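Local structure of alkaline serine protease (Thermobifida fusca, 2PFE) at residues T28-A33 against G61-T66; N76-G81 against S100-G105. The protein probably cleaves peptide bonds as a secreted serine endopeptidase of the alpha-lytic protease type, this chain being its protease domain. All blocks are in the same frame, centred on the assembly; numbering follows the deposited sequence.

In the fold
The protease domain has the two-barrel build of the S1 family. Contact 1 lies within the N-terminal half and joins strands 27-32 and 60-65. Its A33 end lies close to the predicted charge-relay residues, with the A33 side chain about 4 Å from those of both H35 and D59. Contact 2 sets the loop 76-81, outside the C-terminal barrel sheet, against the turn between strands 96-101 and 105-113 of that barrel. There residue G101 is about 7 Å from the bound sulfonyl inhibitor AES, and the A33 side chain of contact 1 is about 6 Å from it. The two contacts do not touch: their centres are 19 Å apart and their nearest atoms about 10 Å.

Contact 1. Residues T28-A33 against G61-T66; sequences TGFATA and GWVRIT
T28 opens the pairing of two antiparallel strands in the N-terminal beta-barrel of this chymotrypsin-like fold. T28 O accepts from I65 N at 3.1 Å. T28 OG1 lies 3.4 Å from I65 CG1. Two waters extend this end: one joins T28 OG1 to T66 O, the other T28 N to I65 O. At G29 the strands come close. G29 CA comes within 2.9 Å of V63 O in a CA-H...O contact, and the edge of the W62 ring lies beside it. F30 and V63 form a hydrogen-bonded pair, with F30 N giving to V63 O and V63 N to F30 O. The F30 side chain stands between its own backbone N and carbonyl carbon (chi1 58°) and lies alongside V63. V63 CB sits over one face of the F30 ring, 3.8 Å from the centroid of that F30 ring, in a CH-pi contact. I65 CG2 adds an apolar contact at F30 CD2. Y9 meets the same ring edge-to-face, and Y9 OH is hydrogen-bonded to T32 OG1. A31 and W62 share the other side of the sheet, where W62 packs against V22 and its ring meets that of F179. T32 closes the pairing with G61. T32 N gives to G61 O at 2.9 Å from above the carbonyl plane, 46° out of it. The return bond, from G61 N to T32 O, is weak, with an N-H...O angle of 131°.

Contact 2. Residues N76-G81 against S100-G105; sequences NRYNGG and SGATTG
An Asx turn starts the loop 76-81, which packs Y78 against the turn joining strands 96-101 and 105-113 of the C-terminal barrel. Two backbone bonds close that second turn, G101 N to G105 O and G105 N to G101 O. Y78 covers its G105 end. S100 OG gives its hydrogen to N76 O at 2.7 Å, lying 18° from the carbonyl plane. With OG anti to the backbone N (chi1 -178°), the hydroxyl reaches across to the loop. S100 OG also lies in the plane of the Y78 ring, at its edge, 3.2 Å from Y78 CE1. The ring is sandwiched. G105 CA sits over one face in a CH-pi contact, 3.6 Å from the centroid of the Y78 ring. N76 ND2 lies over the opposite face, 3.5 Å above the plane of the Y78 ring. The same amide makes the Asx turn: N76 OD1 accepts from Y78 N at 2.8 Å, with the donor above the amide plane. One asparagine therefore holds the tyrosine backbone and covers its ring. G105 has a positive phi (72°), and its bare CA comes up close to the ring face. The far end of the ring passes G101 O and brings Y78 OH to 3.5 Å from A102 CA. Y78 OH is hydrogen-bonded to G6 O and N76 ND2 to N7 OD1, both in the link between strands 2-5 and 8-11. Backbone bonds join N76 to G5 of strand 2-5 and S100 to P143 of strand 143-146, so the loop lies between the N-terminal strands 2-5 and 8-11 and the C-terminal barrel.

Contact 1. Residues T28-A33 against G61-T66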
loop_
_atom_site.group_PDB
_atom_site.type_symbol
_atom_site.label_atom_id
_atom_site.label_comp_id
_atom_site.label_asym_id
_atom_site.label_seq_id
_atom_site.Cartn_x
_atom_site.Cartn_y
_atom_site.Cartn_z
ATOM N N THR A 28 10.658 -8.082 10.417
ATOM C CA THR A 28 10.525 -7.017 9.431
ATOM C C THR A 28 9.602 -7.459 8.306
ATOM O O THR A 28 9.360 -8.652 8.109
ATOM C CB THR A 28 11.887 -6.614 8.846
ATOM O OG1 THR A 28 12.474 -7.757 8.209
ATOM C CG2 THR A 28 12.811 -6.098 9.950
ATOM N N GLY A 29 9.101 -6.494 7.555
ATOM C CA GLY A 29 8.173 -6.816 6.487
ATOM C C GLY A 29 7.669 -5.578 5.815
ATOM O O GLY A 29 8.306 -4.535 5.863
ATOM N N PHE A 30 6.519 -5.685 5.174
ATOM C CA PHE A 30 5.954 -4.506 4.575
ATOM C C PHE A 30 4.436 -4.551 4.646
ATOM O O PHE A 30 3.836 -5.623 4.557
ATOM C CB PHE A 30 6.468 -4.308 3.140
ATOM C CG PHE A 30 6.189 -5.457 2.203
ATOM C CD1 PHE A 30 4.984 -5.519 1.500
ATOM C CD2 PHE A 30 7.145 -6.452 1.966
ATOM C CE1 PHE A 30 4.728 -6.570 0.595
ATOM C CE2 PHE A 30 6.888 -7.501 1.061
ATOM C CZ PHE A 30 5.687 -7.557 0.387
ATOM N N ALA A 31 3.830 -3.388 4.853
ATOM C CA ALA A 31 2.383 -3.222 4.738
ATOM C C ALA A 31 1.957 -3.329 3.283
ATOM O O ALA A 31 2.690 -2.950 2.359
ATOM C CB ALA A 31 1.947 -1.874 5.304
ATOM N N THR A 32 0.718 -3.784 3.114
ATOM C CA THR A 32 0.142 -3.992 1.808
ATOM C C THR A 32 -1.380 -4.031 1.944
ATOM O O THR A 32 -1.908 -3.823 3.046
ATOM C CB THR A 32 0.703 -5.273 1.123
ATOM O OG1 THR A 32 0.207 -5.336 -0.216
ATOM C CG2 THR A 32 0.342 -6.558 1.883
ATOM N N ALA A 33 -2.074 -4.296 0.835
ATOM C CA ALA A 33 -3.511 -4.472 0.826
ATOM C C ALA A 33 -3.851 -5.894 1.280
ATOM O O ALA A 33 -3.190 -6.869 0.880
ATOM C CB ALA A 33 -4.056 -4.229 -0.589
ATOM N N GLY A 61 -3.135 -5.506 5.259
ATOM C CA GLY A 61 -2.320 -6.698 5.413
ATOM C C GLY A 61 -0.873 -6.332 5.594
ATOM O O GLY A 61 -0.481 -5.160 5.404
ATOM N N TRP A 62 -0.082 -7.323 5.966
ATOM C CA TRP A 62 1.353 -7.169 5.904
ATOM C C TRP A 62 2.033 -8.495 5.625
ATOM O O TRP A 62 1.477 -9.568 5.891
ATOM C CB TRP A 62 1.913 -6.470 7.158
ATOM C CG TRP A 62 2.055 -7.320 8.366
ATOM C CD1 TRP A 62 1.054 -7.772 9.179
ATOM C CD2 TRP A 62 3.286 -7.788 8.941
ATOM N NE1 TRP A 62 1.586 -8.505 10.217
ATOM C CE2 TRP A 62 2.947 -8.520 10.106
ATOM C CE3 TRP A 62 4.635 -7.653 8.593
ATOM C CZ2 TRP A 62 3.913 -9.145 10.912
ATOM C CZ3 TRP A 62 5.606 -8.272 9.404
ATOM C CH2 TRP A 62 5.233 -9.008 10.545
ATOM N N VAL A 63 3.213 -8.381 5.022
ATOM C CA VAL A 63 4.040 -9.514 4.628
ATOM C C VAL A 63 5.308 -9.522 5.473
ATOM O O VAL A 63 6.002 -8.515 5.541
ATOM C CB VAL A 63 4.387 -9.435 3.117
ATOM C CG1 VAL A 63 5.470 -10.474 2.743
ATOM C CG2 VAL A 63 3.105 -9.634 2.284
ATOM N N ARG A 64 5.584 -10.645 6.134
ATOM C CA ARG A 64 6.856 -10.808 6.825
ATOM C C ARG A 64 7.884 -11.337 5.842
ATOM O O ARG A 64 7.658 -12.332 5.153
ATOM C CB ARG A 64 6.727 -11.740 8.035
ATOM C CG ARG A 64 7.951 -11.739 8.973
ATOM C CD ARG A 64 7.802 -12.734 10.146
ATOM N NE ARG A 64 6.409 -12.981 10.542
ATOM C CZ ARG A 64 5.812 -12.538 11.655
ATOM N NH1 ARG A 64 6.461 -11.796 12.559
ATOM N NH2 ARG A 64 4.539 -12.848 11.871
ATOM N N ILE A 65 9.010 -10.647 5.783
ATOM C CA ILE A 65 10.096 -11.024 4.865
ATOM C C ILE A 65 11.180 -11.852 5.581
ATOM O O ILE A 65 11.069 -12.115 6.783
ATOM C CB ILE A 65 10.707 -9.778 4.184
ATOM C CG1 ILE A 65 11.277 -8.823 5.239
ATOM C CG2 ILE A 65 9.644 -9.065 3.344
ATOM C CD1 ILE A 65 12.187 -7.743 4.680
ATOM N N THR A 66 12.206 -12.264 4.832
ATOM C CA THR A 66 13.305 -13.066 5.375
ATOM C C THR A 66 14.574 -12.219 5.405
ATOM O O THR A 66 14.565 -11.055 4.991
ATOM C CB THR A 66 13.537 -14.358 4.546
ATOM O OG1 THR A 66 14.143 -14.024 3.287
ATOM C CG2 THR A 66 12.220 -15.099 4.301
HETATM O O HOH W 1 15.039 -8.686 6.887
HETATM O O HOH W 2 10.982 -10.995 9.846
#

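Contact 2. Residues N76-G81 against S100-G105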
loop_
_atom_site.group_PDB
_atom_site.type_symbol
_atom_site.label_atom_id
_atom_site.label_comp_id
_atom_site.label_asym_id
_atom_site.label_seq_id
_atom_site.Cartn_x
_atom_site.Cartn_y
_atom_site.Cartn_z
ATOM N N ASN A 76 9.440 4.322 -4.171
ATOM C CA ASN A 76 9.900 4.555 -5.538
ATOM C C ASN A 76 9.120 5.711 -6.171
ATOM O O ASN A 76 7.874 5.709 -6.188
ATOM C CB ASN A 76 9.754 3.265 -6.345
ATOM C CG ASN A 76 10.512 3.297 -7.657
ATOM O OD1 ASN A 76 10.850 4.361 -8.180
ATOM N ND2 ASN A 76 10.750 2.119 -8.215
ATOM N N ARG A 77 9.868 6.703 -6.653
ATOM C CA ARG A 77 9.293 7.899 -7.244
ATOM C C ARG A 77 9.056 7.712 -8.744
ATOM O O ARG A 77 8.361 8.503 -9.378
ATOM C CB ARG A 77 10.210 9.093 -6.921
ATOM C CG ARG A 77 9.873 10.427 -7.559
ATOM C CD ARG A 77 8.469 10.887 -7.166
ATOM N NE ARG A 77 8.169 12.226 -7.676
ATOM C CZ ARG A 77 7.785 12.506 -8.919
ATOM N NH1 ARG A 77 7.660 11.548 -9.829
ATOM N NH2 ARG A 77 7.546 13.767 -9.262
ATOM N N TYR A 78 9.639 6.649 -9.294
ATOM C CA TYR A 78 9.466 6.246 -10.696
ATOM C C TYR A 78 10.008 7.226 -11.718
ATOM O O TYR A 78 9.589 7.244 -12.877
ATOM C CB TYR A 78 8.026 5.797 -10.991
ATOM C CG TYR A 78 7.832 4.383 -10.530
ATOM C CD1 TYR A 78 7.205 4.101 -9.317
ATOM C CD2 TYR A 78 8.329 3.321 -11.281
ATOM C CE1 TYR A 78 7.045 2.784 -8.879
ATOM C CE2 TYR A 78 8.198 2.010 -10.858
ATOM C CZ TYR A 78 7.526 1.736 -9.664
ATOM O OH TYR A 78 7.414 0.422 -9.280
ATOM N N ASN A 79 10.980 8.019 -11.281
ATOM C CA ASN A 79 11.771 8.853 -12.198
ATOM C C ASN A 79 13.273 8.603 -12.071
ATOM O O ASN A 79 14.078 9.448 -12.446
ATOM C CB ASN A 79 11.468 10.330 -11.963
ATOM C CG ASN A 79 11.781 10.772 -10.556
ATOM O OD1 ASN A 79 12.272 9.993 -9.723
ATOM N ND2 ASN A 79 11.475 12.027 -10.266
ATOM N N GLY A 80 13.633 7.442 -11.534
ATOM C CA GLY A 80 15.037 7.101 -11.305
ATOM C C GLY A 80 15.369 7.127 -9.823
ATOM O O GLY A 80 16.379 6.540 -9.401
ATOM N N GLY A 81 14.514 7.776 -9.026
ATOM C CA GLY A 81 14.808 8.001 -7.615
ATOM C C GLY A 81 13.710 7.638 -6.634
ATOM O O GLY A 81 12.761 6.926 -6.975
ATOM N N SER A 100 2.384 5.269 -5.461
ATOM C CA SER A 100 3.400 4.558 -6.224
ATOM C C SER A 100 3.003 3.106 -6.407
ATOM O O SER A 100 2.563 2.467 -5.473
ATOM C CB SER A 100 4.747 4.637 -5.500
ATOM O OG SER A 100 5.787 3.988 -6.225
ATOM N N GLY A 101 3.170 2.584 -7.621
ATOM C CA GLY A 101 2.880 1.168 -7.863
ATOM C C GLY A 101 3.573 0.620 -9.084
ATOM O O GLY A 101 4.011 1.371 -9.950
ATOM N N ALA A 102 3.652 -0.702 -9.148
ATOM C CA ALA A 102 4.497 -1.383 -10.137
ATOM C C ALA A 102 4.018 -1.244 -11.567
ATOM O O ALA A 102 4.813 -1.363 -12.507
ATOM C CB ALA A 102 4.623 -2.855 -9.793
ATOM N N THR A 103 2.722 -1.010 -11.740
ATOM C CA THR A 103 2.162 -0.965 -13.085
ATOM C C THR A 103 2.173 0.441 -13.691
ATOM O O THR A 103 2.557 0.622 -14.854
ATOM C CB THR A 103 0.758 -1.565 -13.127
ATOM O OG1 THR A 103 0.840 -2.924 -12.713
ATOM C CG2 THR A 103 0.193 -1.555 -14.530
ATOM N N THR A 104 1.757 1.433 -12.901
ATOM C CA THR A 104 1.626 2.790 -13.434
ATOM C C THR A 104 2.630 3.810 -12.888
ATOM O O THR A 104 2.552 4.985 -13.244
ATOM C CB THR A 104 0.217 3.329 -13.237
ATOM O OG1 THR A 104 -0.079 3.402 -11.836
ATOM C CG2 THR A 104 -0.795 2.449 -13.968
ATOM N N GLY A 105 3.543 3.367 -12.024
ATOM C CA GLY A 105 4.530 4.264 -11.438
ATOM C C GLY A 105 3.941 5.221 -10.418
ATOM O O GLY A 105 3.174 4.814 -9.540
#